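Local coordinates for protein beta-galactosidase (PDB 4CU9) that belongs to a pneumococcal enzyme that hydrolyses beta-galactosides and forms its calcium-bound carbohydrate-binding module, which probably attaches the enzyme to glycans, at residues Ser16-Ser22 with Ser63-Arg69; Ala21-Asn25 with Trp49-Ser53; Tyr37-His43 with Met176-Thr180. All blocks are in the same frame, centred on the assembly; numbering follows the deposited sequence.

Contact 1 (Ser16-Ser22 with Ser63-Arg69)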
ATOM      1  N   SER A  16       7.806  14.525  -3.776  1.00 23.88           N
ATOM      2  CA  SER A  16       8.417  13.280  -3.311  1.00 23.35           C
ATOM      3  C   SER A  16       7.511  12.046  -3.534  1.00 19.77           C
ATOM      4  O   SER A  16       6.516  12.118  -4.255  1.00 19.89           O
ATOM      5  CB  SER A  16       8.739  13.418  -1.818  1.00 26.33           C
ATOM      6  OG  SER A  16       9.554  12.336  -1.399  1.00 30.03           O
ATOM      7  N   ASN A  17       7.853  10.918  -2.898  1.00 16.76           N
ATOM      8  CA  ASN A  17       7.133   9.658  -3.129  1.00 15.31           C
ATOM      9  C   ASN A  17       5.634   9.785  -2.924  1.00 13.24           C
ATOM     10  O   ASN A  17       5.152  10.508  -2.021  1.00 13.33           O
ATOM     11  CB  ASN A  17       7.630   8.532  -2.241  1.00 15.49           C
ATOM     12  CG  ASN A  17       9.105   8.207  -2.411  1.00 16.81           C
ATOM     13  OD1 ASN A  17       9.725   8.418  -3.456  1.00 14.79           O
ATOM     14  ND2 ASN A  17       9.648   7.570  -1.383  1.00 19.13           N
ATOM     15  N   GLN A  18       4.889   9.080  -3.774  1.00 12.30           N
ATOM     16  CA  GLN A  18       3.428   9.141  -3.780  1.00 12.04           C
ATOM     17  C   GLN A  18       2.805   7.805  -3.401  1.00 11.32           C
ATOM     18  O   GLN A  18       3.021   6.802  -4.093  1.00 10.42           O
ATOM     19  CB  GLN A  18       2.930   9.549  -5.176  1.00 12.90           C
ATOM     20  CG  GLN A  18       1.420   9.621  -5.272  1.00 13.80           C
ATOM     21  CD  GLN A  18       0.838  10.689  -4.333  1.00 14.68           C
ATOM     22  OE1 GLN A  18       1.114  11.868  -4.502  1.00 15.37           O
ATOM     23  NE2 GLN A  18       0.095  10.272  -3.319  1.00 14.44           N
ATOM     24  N   ALA A  19       2.036   7.804  -2.304  1.00 10.44           N
ATOM     25  CA  ALA A  19       1.367   6.617  -1.868  1.00 10.14           C
ATOM     26  C   ALA A  19       0.163   6.430  -2.768  1.00  9.46           C
ATOM     27  O   ALA A  19      -0.369   7.393  -3.323  1.00  9.51           O
ATOM     28  CB  ALA A  19       0.946   6.724  -0.417  1.00 10.77           C
ATOM     29  N   PHE A  20      -0.198   5.177  -2.990  1.00  8.60           N
ATOM     30  CA  PHE A  20      -1.389   4.847  -3.797  1.00  8.36           C
ATOM     31  C   PHE A  20      -2.097   3.639  -3.264  1.00  8.07           C
ATOM     32  O   PHE A  20      -1.469   2.761  -2.597  1.00  8.21           O
ATOM     33  CB  PHE A  20      -1.052   4.691  -5.293  1.00  8.34           C
ATOM     34  CG  PHE A  20      -0.253   3.464  -5.582  1.00  8.34           C
ATOM     35  CD1 PHE A  20       1.112   3.485  -5.459  1.00  8.51           C
ATOM     36  CD2 PHE A  20      -0.900   2.290  -5.860  1.00  8.20           C
ATOM     37  CE1 PHE A  20       1.839   2.313  -5.694  1.00  8.57           C
ATOM     38  CE2 PHE A  20      -0.192   1.125  -6.071  1.00  8.48           C
ATOM     39  CZ  PHE A  20       1.172   1.149  -5.977  1.00  8.59           C
ATOM     40  N   ALA A  21      -3.377   3.517  -3.634  1.00  8.36           N
ATOM     41  CA  ALA A  21      -4.168   2.346  -3.321  1.00  8.36           C
ATOM     42  C   ALA A  21      -5.236   2.003  -4.358  1.00  8.49           C
ATOM     43  O   ALA A  21      -5.747   2.878  -5.051  1.00  8.96           O
ATOM     44  CB  ALA A  21      -4.787   2.454  -1.933  1.00  8.57           C
ATOM     45  N   SER A  22      -5.527   0.718  -4.475  1.00  8.53           N
ATOM     46  CA  SER A  22      -6.632   0.262  -5.319  1.00  8.64           C
ATOM     47  C   SER A  22      -7.986   0.832  -4.865  1.00  9.14           C
ATOM     48  O   SER A  22      -8.847   1.112  -5.715  1.00  8.81           O
ATOM     49  CB  SER A  22      -6.670  -1.267  -5.383  1.00  8.90           C
ATOM     50  OG  SER A  22      -6.872  -1.879  -4.132  1.00  8.37           O
ATOM     51  N   SER A  63      -4.861  -3.551  -2.652  1.00  9.61           N
ATOM     52  CA  SER A  63      -3.446  -3.235  -2.787  1.00  9.03           C
ATOM     53  C   SER A  63      -3.146  -1.814  -2.401  1.00  9.32           C
ATOM     54  O   SER A  63      -3.943  -0.883  -2.669  1.00  9.09           O
ATOM     55  CB  SER A  63      -2.995  -3.456  -4.223  1.00  9.57           C
ATOM     56  OG  SER A  63      -3.236  -4.784  -4.604  1.00  9.51           O
ATOM     57  N   ALA A  64      -2.024  -1.642  -1.724  1.00  8.57           N
ATOM     58  CA  ALA A  64      -1.558  -0.297  -1.405  1.00  8.40           C
ATOM     59  C   ALA A  64      -0.052  -0.275  -1.589  1.00  8.26           C
ATOM     60  O   ALA A  64       0.644  -1.312  -1.401  1.00  7.94           O
ATOM     61  CB  ALA A  64      -1.995   0.117  -0.018  1.00  8.36           C
ATOM     62  N   GLY A  65       0.452   0.846  -2.079  1.00  8.12           N
ATOM     63  CA  GLY A  65       1.854   0.961  -2.394  1.00  8.60           C
ATOM     64  C   GLY A  65       2.445   2.353  -2.457  1.00  8.08           C
ATOM     65  O   GLY A  65       1.783   3.353  -2.098  1.00  8.75           O
ATOM     66  N   VAL A  66       3.676   2.419  -2.933  1.00  8.42           N
ATOM     67  CA  VAL A  66       4.385   3.687  -3.129  1.00  8.94           C
ATOM     68  C   VAL A  66       5.007   3.751  -4.505  1.00  9.18           C
ATOM     69  O   VAL A  66       5.660   2.806  -4.968  1.00  9.29           O
ATOM     70  CB  VAL A  66       5.472   3.933  -2.051  1.00  9.72           C
ATOM     71  CG1 VAL A  66       6.208   5.246  -2.274  1.00  9.94           C
ATOM     72  CG2 VAL A  66       4.906   3.855  -0.621  1.00 10.26           C
ATOM     73  N   ILE A  67       4.745   4.855  -5.178  1.00  9.50           N
ATOM     74  CA  ILE A  67       5.487   5.296  -6.357  1.00 10.39           C
ATOM     75  C   ILE A  67       6.665   6.198  -5.932  1.00 11.12           C
ATOM     76  O   ILE A  67       6.470   7.231  -5.298  1.00 10.76           O
ATOM     77  CB  ILE A  67       4.592   6.129  -7.280  1.00 10.87           C
ATOM     78  CG1 ILE A  67       3.405   5.304  -7.755  1.00 11.16           C
ATOM     79  CG2 ILE A  67       5.387   6.624  -8.481  1.00 10.91           C
ATOM     80  CD1 ILE A  67       2.224   6.135  -8.224  1.00 11.88           C
ATOM     81  N   PHE A  68       7.863   5.820  -6.337  1.00 11.31           N
ATOM     82  CA  PHE A  68       9.071   6.548  -6.026  1.00 11.98           C
ATOM     83  C   PHE A  68       9.212   7.771  -6.929  1.00 12.78           C
ATOM     84  O   PHE A  68       9.172   7.651  -8.142  1.00 12.73           O
ATOM     85  CB  PHE A  68      10.295   5.628  -6.157  1.00 12.10           C
ATOM     86  CG  PHE A  68      10.183   4.380  -5.345  1.00 11.46           C
ATOM     87  CD1 PHE A  68       9.745   4.444  -4.031  1.00 12.51           C
ATOM     88  CD2 PHE A  68      10.480   3.139  -5.891  1.00 11.92           C
ATOM     89  CE1 PHE A  68       9.599   3.290  -3.277  1.00 11.74           C
ATOM     90  CE2 PHE A  68      10.360   1.989  -5.132  1.00 11.68           C
ATOM     91  CZ  PHE A  68       9.897   2.067  -3.842  1.00 11.69           C
ATOM     92  N   ARG A  69       9.349   8.933  -6.303  1.00 14.64           N
ATOM     93  CA  ARG A  69       9.510  10.210  -7.006  1.00 15.35           C
ATOM     94  C   ARG A  69      10.528  11.080  -6.296  1.00 17.54           C
ATOM     95  O   ARG A  69      10.714  10.986  -5.091  1.00 17.68           O
ATOM     96  CB  ARG A  69       8.199  10.964  -7.050  1.00 16.80           C
ATOM     97  CG  ARG A  69       7.096  10.181  -7.740  1.00 18.65           C
ATOM     98  CD  ARG A  69       5.736  10.764  -7.472  1.00 21.45           C
ATOM     99  NE  ARG A  69       5.466  11.926  -8.300  1.00 22.45           N
ATOM    100  CZ  ARG A  69       5.533  13.195  -7.896  1.00 24.90           C
ATOM    101  NH1 ARG A  69       5.916  13.516  -6.670  1.00 26.18           N
ATOM    102  NH2 ARG A  69       5.227  14.174  -8.741  1.00 26.05           N
TER

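Contact 2 (Ala21-Asn25 with Trp49-Ser53)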
ATOM      1  N   ALA A  21      -3.377   3.517  -3.634  1.00  8.36           N
ATOM      2  CA  ALA A  21      -4.168   2.346  -3.321  1.00  8.36           C
ATOM      3  C   ALA A  21      -5.236   2.003  -4.358  1.00  8.49           C
ATOM      4  O   ALA A  21      -5.747   2.878  -5.051  1.00  8.96           O
ATOM      5  CB  ALA A  21      -4.787   2.454  -1.933  1.00  8.57           C
ATOM      6  N   SER A  22      -5.527   0.718  -4.475  1.00  8.53           N
ATOM      7  CA  SER A  22      -6.632   0.262  -5.319  1.00  8.64           C
ATOM      8  C   SER A  22      -7.986   0.832  -4.865  1.00  9.14           C
ATOM      9  O   SER A  22      -8.847   1.112  -5.715  1.00  8.81           O
ATOM     10  CB  SER A  22      -6.670  -1.267  -5.383  1.00  8.90           C
ATOM     11  OG  SER A  22      -6.872  -1.879  -4.132  1.00  8.37           O
ATOM     12  N   ALA A  23      -8.179   0.909  -3.549  1.00  9.00           N
ATOM     13  CA  ALA A  23      -9.373   1.512  -2.949  1.00  9.12           C
ATOM     14  C   ALA A  23      -9.070   2.177  -1.619  1.00  9.53           C
ATOM     15  O   ALA A  23      -8.179   1.747  -0.920  1.00  9.39           O
ATOM     16  CB  ALA A  23     -10.448   0.469  -2.723  1.00  9.11           C
ATOM     17  N   THR A  24      -9.845   3.210  -1.255  1.00  9.50           N
ATOM     18  CA  THR A  24      -9.621   3.893  -0.003  1.00  9.65           C
ATOM     19  C   THR A  24     -10.967   4.439   0.477  1.00 10.92           C
ATOM     20  O   THR A  24     -11.782   4.877  -0.339  1.00 10.04           O
ATOM     21  CB  THR A  24      -8.631   5.083  -0.161  1.00 10.06           C
ATOM     22  OG1 THR A  24      -7.339   4.640  -0.580  1.00  9.86           O
ATOM     23  CG2 THR A  24      -8.483   5.902   1.096  1.00  9.98           C
ATOM     24  N   ASN A  25     -11.175   4.412   1.788  1.00 11.04           N
ATOM     25  CA  ASN A  25     -12.348   5.033   2.431  1.00 13.25           C
ATOM     26  C   ASN A  25     -12.137   6.548   2.587  1.00 13.40           C
ATOM     27  O   ASN A  25     -11.987   7.069   3.694  1.00 14.99           O
ATOM     28  CB  ASN A  25     -12.584   4.363   3.769  1.00 13.20           C
ATOM     29  CG  ASN A  25     -13.724   4.971   4.544  1.00 14.13           C
ATOM     30  OD1 ASN A  25     -14.791   5.237   3.997  1.00 15.80           O
ATOM     31  ND2 ASN A  25     -13.516   5.147   5.828  1.00 13.82           N
ATOM     32  N   TRP A  49      -4.640   4.957   6.549  1.00 11.38           N
ATOM     33  CA  TRP A  49      -5.285   4.545   5.339  1.00 10.30           C
ATOM     34  C   TRP A  49      -6.107   3.305   5.662  1.00 10.24           C
ATOM     35  O   TRP A  49      -5.670   2.410   6.374  1.00 10.15           O
ATOM     36  CB  TRP A  49      -4.256   4.221   4.250  1.00 10.22           C
ATOM     37  CG  TRP A  49      -4.889   3.497   3.116  1.00 10.05           C
ATOM     38  CD1 TRP A  49      -5.573   4.047   2.081  1.00  9.97           C
ATOM     39  CD2 TRP A  49      -4.954   2.103   2.948  1.00 10.00           C
ATOM     40  NE1 TRP A  49      -6.034   3.063   1.244  1.00  9.70           N
ATOM     41  CE2 TRP A  49      -5.671   1.855   1.760  1.00  9.77           C
ATOM     42  CE3 TRP A  49      -4.433   1.012   3.664  1.00  9.95           C
ATOM     43  CZ2 TRP A  49      -5.906   0.576   1.291  1.00  9.97           C
ATOM     44  CZ3 TRP A  49      -4.666  -0.246   3.199  1.00 10.40           C
ATOM     45  CH2 TRP A  49      -5.411  -0.465   2.029  1.00  9.87           C
ATOM     46  N   THR A  50      -7.276   3.227   5.047  1.00 10.43           N
ATOM     47  CA  THR A  50      -8.095   2.072   5.150  1.00 10.80           C
ATOM     48  C   THR A  50      -8.899   1.957   3.858  1.00 10.24           C
ATOM     49  O   THR A  50      -9.070   2.952   3.125  1.00  9.25           O
ATOM     50  CB  THR A  50      -9.046   2.432   6.306  1.00 12.83           C
ATOM     51  OG1 THR A  50      -8.523   2.052   7.597  1.00 17.27           O
ATOM     52  CG2 THR A  50     -10.392   2.146   6.068  1.00 10.33           C
ATOM     53  N   ASN A  51      -9.380   0.758   3.570  1.00  9.96           N
ATOM     54  CA  ASN A  51     -10.369   0.577   2.458  1.00 10.39           C
ATOM     55  C   ASN A  51     -11.686   0.100   3.017  1.00 10.44           C
ATOM     56  O   ASN A  51     -12.443  -0.591   2.344  1.00 10.43           O
ATOM     57  CB  ASN A  51      -9.863  -0.433   1.433  1.00 10.09           C
ATOM     58  CG  ASN A  51      -9.880  -1.848   1.972  1.00 10.52           C
ATOM     59  OD1 ASN A  51      -9.604  -2.073   3.163  1.00  9.47           O
ATOM     60  ND2 ASN A  51     -10.206  -2.814   1.109  1.00 10.44           N
ATOM     61  N   TRP A  52     -11.960   0.484   4.265  1.00 11.76           N
ATOM     62  CA  TRP A  52     -13.205   0.132   4.941  1.00 12.51           C
ATOM     63  C   TRP A  52     -14.411   0.607   4.097  1.00 13.94           C
ATOM     64  O   TRP A  52     -14.420   1.691   3.489  1.00 12.69           O
ATOM     65  CB  TRP A  52     -13.297   0.792   6.341  1.00 13.55           C
ATOM     66  CG  TRP A  52     -14.529   0.338   7.107  1.00 14.13           C
ATOM     67  CD1 TRP A  52     -14.648  -0.792   7.838  1.00 13.91           C
ATOM     68  CD2 TRP A  52     -15.800   0.990   7.156  1.00 15.21           C
ATOM     69  NE1 TRP A  52     -15.923  -0.909   8.344  1.00 16.19           N
ATOM     70  CE2 TRP A  52     -16.652   0.188   7.943  1.00 15.45           C
ATOM     71  CE3 TRP A  52     -16.305   2.178   6.605  1.00 15.61           C
ATOM     72  CZ2 TRP A  52     -17.978   0.531   8.197  1.00 17.45           C
ATOM     73  CZ3 TRP A  52     -17.627   2.517   6.849  1.00 17.16           C
ATOM     74  CH2 TRP A  52     -18.454   1.694   7.642  1.00 16.48           C
ATOM     75  N   SER A  53     -15.428  -0.233   4.097  1.00 15.58           N
ATOM     76  CA  SER A  53     -16.681   0.066   3.475  1.00 17.06           C
ATOM     77  C   SER A  53     -17.809  -0.540   4.290  1.00 17.90           C
ATOM     78  O   SER A  53     -17.644  -1.588   4.892  1.00 17.35           O
ATOM     79  CB  SER A  53     -16.710  -0.494   2.048  1.00 18.01           C
ATOM     80  OG  SER A  53     -17.969  -0.227   1.432  1.00 20.96           O
TER

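Contact 3 (Tyr37-His43 with Met176-Thr180). With CA (calcium ion), chain C.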
ATOM      1  N   TYR A  37      -1.568   9.224   4.198  1.00 13.19           N
ATOM      2  CA  TYR A  37      -1.064   8.952   5.533  1.00 13.06           C
ATOM      3  C   TYR A  37      -0.115   7.753   5.574  1.00 13.17           C
ATOM      4  O   TYR A  37       0.581   7.573   6.574  1.00 11.30           O
ATOM      5  CB  TYR A  37      -2.200   8.716   6.531  1.00 13.42           C
ATOM      6  CG  TYR A  37      -3.095   9.906   6.779  1.00 13.82           C
ATOM      7  CD1 TYR A  37      -2.607  11.191   6.670  1.00 14.38           C
ATOM      8  CD2 TYR A  37      -4.432   9.741   7.127  1.00 14.77           C
ATOM      9  CE1 TYR A  37      -3.416  12.305   6.885  1.00 16.14           C
ATOM     10  CE2 TYR A  37      -5.248  10.854   7.381  1.00 15.56           C
ATOM     11  CZ  TYR A  37      -4.726  12.131   7.251  1.00 16.44           C
ATOM     12  OH  TYR A  37      -5.490  13.286   7.456  1.00 18.30           O
ATOM     13  N   LEU A  38      -0.056   6.972   4.486  1.00 13.23           N
ATOM     14  CA  LEU A  38       0.839   5.828   4.398  1.00 13.07           C
ATOM     15  C   LEU A  38       2.329   6.173   4.403  1.00 13.40           C
ATOM     16  O   LEU A  38       3.132   5.373   4.885  1.00 12.66           O
ATOM     17  CB  LEU A  38       0.609   5.025   3.133  1.00 14.14           C
ATOM     18  CG  LEU A  38      -0.622   4.127   3.054  1.00 14.60           C
ATOM     19  CD1 LEU A  38      -0.589   3.389   1.731  1.00 14.67           C
ATOM     20  CD2 LEU A  38      -0.642   3.130   4.182  1.00 14.87           C
ATOM     21  N   ASN A  39       2.694   7.320   3.846  1.00 14.27           N
ATOM     22  CA  ASN A  39       4.120   7.688   3.805  1.00 14.61           C
ATOM     23  C   ASN A  39       4.449   9.061   4.318  1.00 15.58           C
ATOM     24  O   ASN A  39       5.337   9.720   3.781  1.00 17.76           O
ATOM     25  CB  ASN A  39       4.688   7.489   2.393  1.00 14.70           C
ATOM     26  CG  ASN A  39       4.101   8.450   1.385  1.00 14.16           C
ATOM     27  OD1 ASN A  39       3.008   8.941   1.579  1.00 13.58           O
ATOM     28  ND2 ASN A  39       4.830   8.719   0.300  1.00 14.21           N
ATOM     29  N   ASP A  40       3.776   9.486   5.374  1.00 15.84           N
ATOM     30  CA  ASP A  40       4.001  10.827   5.921  1.00 16.12           C
ATOM     31  C   ASP A  40       4.958  10.823   7.111  1.00 16.45           C
ATOM     32  O   ASP A  40       5.158  11.832   7.760  1.00 15.76           O
ATOM     33  CB  ASP A  40       2.662  11.473   6.292  1.00 15.25           C
ATOM     34  CG  ASP A  40       1.944  10.756   7.384  1.00 14.78           C
ATOM     35  OD1 ASP A  40       2.375   9.693   7.887  1.00 13.46           O
ATOM     36  OD2 ASP A  40       0.901  11.250   7.776  1.00 14.35           O
ATOM     37  N   GLY A  41       5.532   9.671   7.438  1.00 16.18           N
ATOM     38  CA  GLY A  41       6.409   9.592   8.599  1.00 16.73           C
ATOM     39  C   GLY A  41       5.711   9.539   9.942  1.00 17.43           C
ATOM     40  O   GLY A  41       6.364   9.281  10.952  1.00 18.24           O
ATOM     41  N   ASP A  42       4.392   9.794   9.954  1.00 17.06           N
ATOM     42  CA  ASP A  42       3.619   9.898  11.172  1.00 17.27           C
ATOM     43  C   ASP A  42       3.086   8.512  11.529  1.00 16.86           C
ATOM     44  O   ASP A  42       2.678   7.759  10.656  1.00 14.09           O
ATOM     45  CB  ASP A  42       2.478  10.916  11.001  1.00 19.66           C
ATOM     46  CG  ASP A  42       1.436  10.809  12.086  1.00 21.12           C
ATOM     47  OD1 ASP A  42       1.601  11.458  13.135  1.00 23.37           O
ATOM     48  OD2 ASP A  42       0.466  10.020  11.922  1.00 21.45           O
ATOM     49  N   HIS A  43       3.095   8.191  12.821  1.00 17.60           N
ATOM     50  CA  HIS A  43       2.592   6.916  13.298  1.00 19.24           C
ATOM     51  C   HIS A  43       1.415   7.079  14.257  1.00 18.42           C
ATOM     52  O   HIS A  43       1.187   6.227  15.077  1.00 17.42           O
ATOM     53  CB  HIS A  43       3.726   6.073  13.889  1.00 19.68           C
ATOM     54  CG  HIS A  43       4.739   5.647  12.870  1.00 21.37           C
ATOM     55  ND1 HIS A  43       4.738   4.397  12.279  1.00 19.89           N
ATOM     56  CD2 HIS A  43       5.779   6.314  12.319  1.00 22.24           C
ATOM     57  CE1 HIS A  43       5.728   4.317  11.406  1.00 20.77           C
ATOM     58  NE2 HIS A  43       6.375   5.469  11.408  1.00 21.98           N
ATOM     59  N   MET A 176      -3.819   0.673   7.707  1.00 10.57           N
ATOM     60  CA  MET A 176      -2.396   0.907   7.865  1.00 11.66           C
ATOM     61  C   MET A 176      -2.087   2.315   8.249  1.00 12.66           C
ATOM     62  O   MET A 176      -2.720   3.281   7.764  1.00 12.95           O
ATOM     63  CB  MET A 176      -1.579   0.604   6.580  1.00 12.82           C
ATOM     64  CG  MET A 176      -1.752  -0.760   5.988  1.00 13.31           C
ATOM     65  SD  MET A 176      -0.619  -1.117   4.615  1.00 14.99           S
ATOM     66  CE  MET A 176       0.930  -1.274   5.435  1.00 15.40           C
ATOM     67  N   ILE A 177      -1.056   2.429   9.082  1.00 11.88           N
ATOM     68  CA  ILE A 177      -0.579   3.724   9.537  1.00 12.44           C
ATOM     69  C   ILE A 177       0.657   4.185   8.778  1.00 11.97           C
ATOM     70  O   ILE A 177       0.884   5.374   8.652  1.00 12.38           O
ATOM     71  CB  ILE A 177      -0.308   3.654  11.056  1.00 13.05           C
ATOM     72  CG1 ILE A 177      -1.642   3.557  11.787  1.00 14.68           C
ATOM     73  CG2 ILE A 177       0.484   4.849  11.565  1.00 14.27           C
ATOM     74  CD1 ILE A 177      -1.496   2.968  13.183  1.00 15.76           C
ATOM     75  N   GLU A 178       1.480   3.237   8.340  1.00 11.24           N
ATOM     76  CA  GLU A 178       2.665   3.568   7.586  1.00 11.49           C
ATOM     77  C   GLU A 178       3.106   2.400   6.721  1.00 11.42           C
ATOM     78  O   GLU A 178       2.958   1.237   7.086  1.00 10.87           O
ATOM     79  CB  GLU A 178       3.806   4.038   8.508  1.00 11.26           C
ATOM     80  CG  GLU A 178       4.945   4.761   7.791  1.00 12.41           C
ATOM     81  CD  GLU A 178       4.652   6.201   7.416  1.00 12.51           C
ATOM     82  OE1 GLU A 178       3.568   6.749   7.774  1.00 13.45           O
ATOM     83  OE2 GLU A 178       5.527   6.822   6.771  1.00 12.24           O
ATOM     84  N   MET A 179       3.640   2.745   5.556  1.00 10.98           N
ATOM     85  CA  MET A 179       4.231   1.758   4.659  1.00 11.50           C
ATOM     86  C   MET A 179       5.465   2.422   4.083  1.00 11.50           C
ATOM     87  O   MET A 179       5.356   3.511   3.527  1.00 11.61           O
ATOM     88  CB  MET A 179       3.249   1.411   3.553  1.00 11.68           C
ATOM     89  CG  MET A 179       3.817   0.581   2.438  1.00 12.61           C
ATOM     90  SD  MET A 179       2.663   0.275   1.112  1.00 12.86           S
ATOM     91  CE  MET A 179       1.300  -0.566   1.866  1.00 12.43           C
ATOM     92  N   THR A 180       6.608   1.756   4.184  1.00 11.34           N
ATOM     93  CA  THR A 180       7.889   2.301   3.732  1.00 11.61           C
ATOM     94  C   THR A 180       8.679   1.224   2.993  1.00 11.14           C
ATOM     95  O   THR A 180       8.624   0.015   3.357  1.00 11.31           O
ATOM     96  CB  THR A 180       8.725   2.775   4.946  1.00 12.43           C
ATOM     97  OG1 THR A 180       7.899   3.488   5.865  1.00 14.54           O
ATOM     98  CG2 THR A 180       9.819   3.689   4.520  1.00 13.92           C
TER
HETATM   99 CA    CA C2999       1.632   7.548   8.557  1.00 12.54          CA
HETATM  100  O   HOH W   1      -0.142   8.288   9.844  1.00 12.39           O

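Contact 1 (Ser16-Ser22 with Ser63-Arg69)
Phe20 lays its ring across Gly65 on the neighbouring strand. With CG set between its own backbone N and carbonyl carbon (chi1 70°), the ring swings back over the partner backbone, and Gly65 CA sits over one face, 3.9 Å from the Phe20 ring centroid, in a CH-pi contact. Because Gly65 has no side chain, the aromatic ring can rest directly on the main chain. Ile67 approaches the same ring obliquely, its CG1 lying 3.7 Å from Phe20 CD1, while Phe126 and Tyr117 add to the packing around Phe20. This is an antiparallel strand pair of the beta-sandwich expected of a galactose-binding domain: Gln18 with Ile67 and Phe20 with Gly65 are hydrogen-bonded pairs, alternating with non-hydrogen-bonded ones. On the other face Ala21 CB meets Ala64 CB at 4.1 Å, a small-residue contact. Side chains extend the pairing beyond strand 18-21 at both ends. Ser22 OG receives Ser63 N at 3.0 Å in a nearly straight bond. At the far end Asn17 acts as a backbone mimic, its OD1 accepting Arg69 N at 2.9 Å on a lone pair, in the carbonyl plane; Arg77 NH1 grips the same oxygen. Arg69, bent at chi3, curls its guanidinium round; Ser16 O lies at the guanidinium edge, in its plane, 2.9 Å from Arg69 NH1, which also reaches Glu14 O.

Contact 2 (Ala21-Asn25 with Trp49-Ser53)
Thr24 OG1 is gripped from two directions: it accepts the indole N-H of Trp49, with OG1 to Trp49 NE1 2.7 Å, and it is hydrogen-bonded to Ser115 O, where the carbonyl can only accept. The hydroxyl lies at the indole edge, almost exactly in the ring plane, yet the N-H is not aimed straight at it (139° at the hydrogen). This is consistent with a second acceptor: Ala23 O also stands at that edge, 3.3 Å from Trp49 NE1, in a weak bond that makes the donor bifurcated. Thr24 places OG1 beside its own backbone N (chi1 -63°), which leaves CG2 to pack against Trp49 CD1 at 3.6 Å. Ala21 CB comes up obliquely to the same indole, 3.8 Å from Trp49 CE2. Further along, the two segments join through one backbone bond, Asn25 N to Thr50 O at 2.9 Å. Asn25 CB then rests 3.3 Å from Trp52 O, while its amide lies alongside the Trp52 ring, pointing the same way but with its plane steeply inclined to it; ND2 is held by Asp33. The contact thus ties the loop after strand 18-21 to the short strand 49-50. With its single N-H shared between a hydroxyl and a carbonyl, the buried indole has its one polar atom satisfied, which should limit its rotation while the rest of the ring joins the apolar interior.

Contact 3 (Tyr37-His43 with Met176-Thr180)
Glu178 sends CG anti to its backbone N (chi1 -164°) and then bends at chi2 (78°), bringing its carboxylate to the loop 37-43, while Asp40 holds CG between its backbone N and carbonyl carbon (chi1 64°), which brings OD1 to the metal from the other segment. The two carboxylates end nearly coplanar, and Asp40 OD1 and Glu178 OE1 stand only 3.2 Å apart. That proximity of like charges is probably offset by the calcium ion, which both oxygens bind, Glu178 OE1 at 2.2 Å from the metal. Three backbone carbonyls, Tyr37 O, Asp42 O and Ile177 O, and one water complete six ligands; the water donates to Asp42 OD2, a second-shell carboxylate also tied to Ser44. The other Glu178 oxygen is not idle: Gly41 N meets OE2 at 2.9 Å on the syn side, somewhat out of the carboxylate plane; with OE1 on the metal, the carboxylate is held at both oxygens. Loop and strand are thereby wired together in a calcium site of the kind often found in galactose-binding beta-sandwich modules, where the ion usually has a structural role. Two local motifs shape it. Asp40 OD1 accepts Asp42 N at 2.9 Å in an Asx turn, the N-H arriving from above the carboxylate plane, and a classic beta bulge sets Ile177 and Glu178 opposite His85. Arg47 forms a salt bridge with Asp40 OD2. Beyond the metal, Leu38 O receives Met179 N at 2.8 Å, and Leu38 CD2 packs on Met176 CB at 3.6 Å, facing the interior beside Trp49 and Ala19. On the more exposed flank the His43 ring crosses the Glu178 side chain at about a right angle, His43 CE1 lying 3.5 Å from Glu178 CB, while Ile177 CG2 presses on His43 CA, 3.4 Å away.

The three contacts grade from sheet to loop to metal. Contact 1 is the most buried, an ordinary strand pairing finished by side-chain bonds at its ends; contacts 2 and 3 are partly buried and fasten the long irregular segment between strands 18-21 and 49-50 onto the sheet. Contact 2 does so with an indole donor and one backbone bond, whereas contact 3 spends carboxylates and carbonyls on calcium. Contacts 1 and 2 share Ala21 and Ser22 and meet where Ala64 packs on Trp49. Contact 3 reaches contact 1 through Asn39 ND2 and Asn17 O, and through Met179 over Gly65; it joins contact 2 where Trp49 N pairs with Met176 O.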